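Local coordinates for protein phosphopantetheine adenylyltransferase (Archaeoglobus fulgidus, PDB 3DO8) that probably transfers an adenylyl group reversibly from ATP to 4'-phosphopantetheine, giving dephospho-CoA and pyrophosphate in coenzyme A biosynthesis, at residues K18-A23 against R60-K65. Sequence-based numbering, arbitrary orientation. Where two conformers were deposited one is given.
Sequences KLIDVA and RYVMRK
The carboxylate oxygen OD2 of Asp21, the residue after the Ile20 that meets Tyr61 and Val62, is gripped by a salt bridge from Lys25 and a hydrogen bond with Tyr89 of the second subunit. The other carboxylate oxygen, OD1, is hydrogen-bonded to the hydroxyl of Tyr66 at the end of helix 51-66, so one buried acid ties the two helices together and also reaches the dimer partner. Between residues 18-23 and 60-65 themselves the meeting is apolar and slight, burying 109 Å² in all, with the nearest CA atoms, those of Ile20 and Val62, 8.1 Å apart. It illustrates how adjacent beta-alpha-beta crossovers pack in a Rossmann-like nucleotidyltransferase: helix 14-27 links strands 3-7 and 31-36, and helix 51-66 lies on the connection from 31-36 to 71-75. Ile20 serves both neighbours by its fork. Its CG2 meets Val62 CG2 at 3.9 Å, while the other branch, extended at chi2 (163°), carries CD1 to 4.2 Å from Tyr61 CD2, an oblique approach to the ring. In Tyr61 a chi1 of 170° sets CG opposite the backbone N, and the side chain runs past Ile20 in the opposite sense. Ile20 also touches Leu5 of strand 3-7, the middle strand of the sheet.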
ATOM      1  N   LYS A  18     -10.081   3.317  -2.434  1.00 12.91           N
ATOM      2  CA  LYS A  18      -8.652   3.103  -2.661  1.00 13.91           C
ATOM      3  C   LYS A  18      -8.113   2.043  -1.714  1.00 13.08           C
ATOM      4  O   LYS A  18      -7.342   1.167  -2.118  1.00 13.01           O
ATOM      5  CB  LYS A  18      -7.869   4.391  -2.521  1.00 14.14           C
ATOM      6  CG  LYS A  18      -8.175   5.423  -3.596  1.00 16.78           C
ATOM      7  CD  LYS A  18      -7.523   6.774  -3.330  1.00 19.10           C
ATOM      8  CE  LYS A  18      -7.574   7.655  -4.590  1.00 22.60           C
ATOM      9  NZ  LYS A  18      -6.894   8.943  -4.305  1.00 27.88           N
ATOM     10  N   LEU A  19      -8.506   2.125  -0.452  1.00 12.55           N
ATOM     11  CA  LEU A  19      -8.065   1.137   0.529  1.00 12.88           C
ATOM     12  C   LEU A  19      -8.487  -0.273   0.092  1.00 12.80           C
ATOM     13  O   LEU A  19      -7.718  -1.237   0.185  1.00 12.07           O
ATOM     14  CB  LEU A  19      -8.677   1.423   1.895  1.00 14.18           C
ATOM     15  CG  LEU A  19      -8.299   2.685   2.648  1.00 17.04           C
ATOM     16  CD1 LEU A  19      -8.779   2.600   4.126  1.00 18.47           C
ATOM     17  CD2 LEU A  19      -6.809   2.925   2.548  1.00 19.93           C
ATOM     18  N   ILE A  20      -9.744  -0.386  -0.313  1.00 12.27           N
ATOM     19  CA  ILE A  20     -10.303  -1.666  -0.711  1.00 12.20           C
ATOM     20  C   ILE A  20      -9.556  -2.204  -1.934  1.00 11.45           C
ATOM     21  O   ILE A  20      -9.249  -3.420  -2.009  1.00 12.52           O
ATOM     22  CB  ILE A  20     -11.839  -1.551  -0.984  1.00 11.20           C
ATOM     23  CG1 ILE A  20     -12.585  -1.383   0.337  1.00 12.10           C
ATOM     24  CG2 ILE A  20     -12.385  -2.762  -1.741  1.00 12.79           C
ATOM     25  CD1 ILE A  20     -14.012  -0.857   0.231  1.00 12.89           C
ATOM     26  N   ASP A  21      -9.246  -1.323  -2.897  1.00 11.22           N
ATOM     27  CA  ASP A  21      -8.548  -1.763  -4.120  1.00 10.93           C
ATOM     28  C   ASP A  21      -7.181  -2.329  -3.741  1.00 10.42           C
ATOM     29  O   ASP A  21      -6.762  -3.362  -4.226  1.00 11.06           O
ATOM     30  CB  ASP A  21      -8.344  -0.600  -5.090  1.00 11.64           C
ATOM     31  CG  ASP A  21      -7.873  -1.060  -6.459  1.00 12.80           C
ATOM     32  OD1 ASP A  21      -8.609  -1.858  -7.091  1.00 15.25           O
ATOM     33  OD2 ASP A  21      -6.764  -0.613  -6.902  1.00 14.13           O
ATOM     34  N   VAL A  22      -6.458  -1.600  -2.911  1.00 10.55           N
ATOM     35  CA  VAL A  22      -5.113  -2.039  -2.507  1.00 11.13           C
ATOM     36  C   VAL A  22      -5.238  -3.384  -1.758  1.00 10.90           C
ATOM     37  O   VAL A  22      -4.512  -4.321  -2.035  1.00 11.79           O
ATOM     38  CB  VAL A  22      -4.368  -0.951  -1.657  1.00 11.06           C
ATOM     39  CG1 VAL A  22      -3.130  -1.531  -0.981  1.00 12.23           C
ATOM     40  CG2 VAL A  22      -4.056   0.281  -2.508  1.00 11.82           C
ATOM     41  N   ALA A  23      -6.177  -3.485  -0.829  1.00 11.24           N
ATOM     42  CA  ALA A  23      -6.322  -4.704  -0.034  1.00 11.85           C
ATOM     43  C   ALA A  23      -6.627  -5.906  -0.927  1.00 11.80           C
ATOM     44  O   ALA A  23      -6.068  -6.978  -0.728  1.00 12.41           O
ATOM     45  CB  ALA A  23      -7.393  -4.548   1.036  1.00 12.84           C
ATOM     46  N   ARG A  60     -21.847  -4.934  -1.222  1.00 13.45           N
ATOM     47  CA  ARG A  60     -22.390  -4.710  -2.558  1.00 14.28           C
ATOM     48  C   ARG A  60     -21.394  -4.047  -3.473  1.00 13.44           C
ATOM     49  O   ARG A  60     -21.344  -4.315  -4.682  1.00 14.12           O
ATOM     50  CB  ARG A  60     -23.651  -3.873  -2.511  1.00 14.99           C
ATOM     51  CG  ARG A  60     -24.810  -4.592  -1.942  1.00 16.69           C
ATOM     52  CD  ARG A  60     -26.101  -3.839  -2.284  1.00 20.50           C
ATOM     53  NE  ARG A  60     -27.207  -4.337  -1.471  1.00 27.44           N
ATOM     54  CZ  ARG A  60     -27.636  -3.763  -0.350  1.00 29.25           C
ATOM     55  NH1 ARG A  60     -27.045  -2.657   0.111  1.00 26.46           N
ATOM     56  NH2 ARG A  60     -28.637  -4.320   0.316  1.00 32.48           N
ATOM     57  N   TYR A  61     -20.628  -3.128  -2.893  1.00 11.76           N
ATOM     58  CA  TYR A  61     -19.584  -2.400  -3.651  1.00 12.36           C
ATOM     59  C   TYR A  61     -18.523  -3.385  -4.148  1.00 11.63           C
ATOM     60  O   TYR A  61     -18.153  -3.406  -5.334  1.00 12.36           O
ATOM     61  CB  TYR A  61     -18.951  -1.280  -2.806  1.00 13.47           C
ATOM     62  CG  TYR A  61     -17.747  -0.721  -3.508  1.00 11.48           C
ATOM     63  CD1 TYR A  61     -17.895   0.156  -4.567  1.00 12.93           C
ATOM     64  CD2 TYR A  61     -16.453  -1.123  -3.163  1.00 11.47           C
ATOM     65  CE1 TYR A  61     -16.829   0.614  -5.257  1.00 15.21           C
ATOM     66  CE2 TYR A  61     -15.341  -0.649  -3.849  1.00 11.88           C
ATOM     67  CZ  TYR A  61     -15.544   0.234  -4.910  1.00 13.60           C
ATOM     68  OH  TYR A  61     -14.524   0.735  -5.666  1.00 15.02           O
ATOM     69  N   VAL A  62     -18.010  -4.202  -3.232  1.00 11.58           N
ATOM     70  CA  VAL A  62     -17.018  -5.213  -3.594  1.00 11.94           C
ATOM     71  C   VAL A  62     -17.551  -6.227  -4.630  1.00 12.08           C
ATOM     72  O   VAL A  62     -16.847  -6.579  -5.579  1.00 13.31           O
ATOM     73  CB  VAL A  62     -16.429  -5.890  -2.351  1.00 11.30           C
ATOM     74  CG1 VAL A  62     -15.507  -7.055  -2.759  1.00 11.56           C
ATOM     75  CG2 VAL A  62     -15.686  -4.807  -1.493  1.00 11.07           C
ATOM     76  N   MET A  63     -18.782  -6.693  -4.454  1.00 12.42           N
ATOM     77  CA  MET A  63     -19.382  -7.585  -5.451  1.00 13.34           C
ATOM     78  C   MET A  63     -19.421  -6.919  -6.820  1.00 13.30           C
ATOM     79  O   MET A  63     -19.008  -7.515  -7.817  1.00 13.71           O
ATOM     80  CB  MET A  63     -20.786  -8.022  -5.025  1.00 12.85           C
ATOM     81  CG  MET A  63     -21.467  -8.961  -6.030  1.00 14.82           C
ATOM     82  SD  MET A  63     -20.582 -10.551  -6.419  1.00 17.76           S
ATOM     83  CE  MET A  63     -21.026 -11.067  -4.969  1.00  8.33           C
ATOM     84  N   ARG A  64     -19.930  -5.687  -6.851  0.50 13.72           N
ATOM     85  CA  ARG A  64     -20.098  -4.922  -8.097  0.50 14.56           C
ATOM     86  C   ARG A  64     -18.787  -4.699  -8.862  0.50 14.42           C
ATOM     87  O   ARG A  64     -18.755  -4.864 -10.085  0.50 14.42           O
ATOM     88  CB  ARG A  64     -20.767  -3.590  -7.761  0.50 15.09           C
ATOM     89  CG  ARG A  64     -21.233  -2.761  -8.915  0.50 15.34           C
ATOM     90  CD  ARG A  64     -22.336  -1.768  -8.479  0.50 17.30           C
ATOM     91  NE  ARG A  64     -21.955  -0.849  -7.386  0.50 16.86           N
ATOM     92  CZ  ARG A  64     -22.254  -1.006  -6.083  0.50 17.38           C
ATOM     93  NH1 ARG A  64     -22.928  -2.072  -5.666  0.50 13.17           N
ATOM     94  NH2 ARG A  64     -21.866  -0.080  -5.178  0.50 20.95           N
ATOM     95  N   LYS A  65     -17.709  -4.361  -8.141  1.00 13.80           N
ATOM     96  CA  LYS A  65     -16.398  -4.007  -8.732  1.00 14.41           C
ATOM     97  C   LYS A  65     -15.413  -5.156  -8.844  1.00 14.43           C
ATOM     98  O   LYS A  65     -14.563  -5.150  -9.724  1.00 16.33           O
ATOM     99  CB  LYS A  65     -15.744  -2.854  -7.966  1.00 15.92           C
ATOM    100  CG  LYS A  65     -16.489  -1.560  -8.073  1.00 19.23           C
ATOM    101  CD  LYS A  65     -16.504  -1.014  -9.486  1.00 21.94           C
ATOM    102  CE  LYS A  65     -17.078   0.398  -9.544  1.00 23.96           C
ATOM    103  NZ  LYS A  65     -17.039   0.909 -10.959  1.00 25.58           N
TER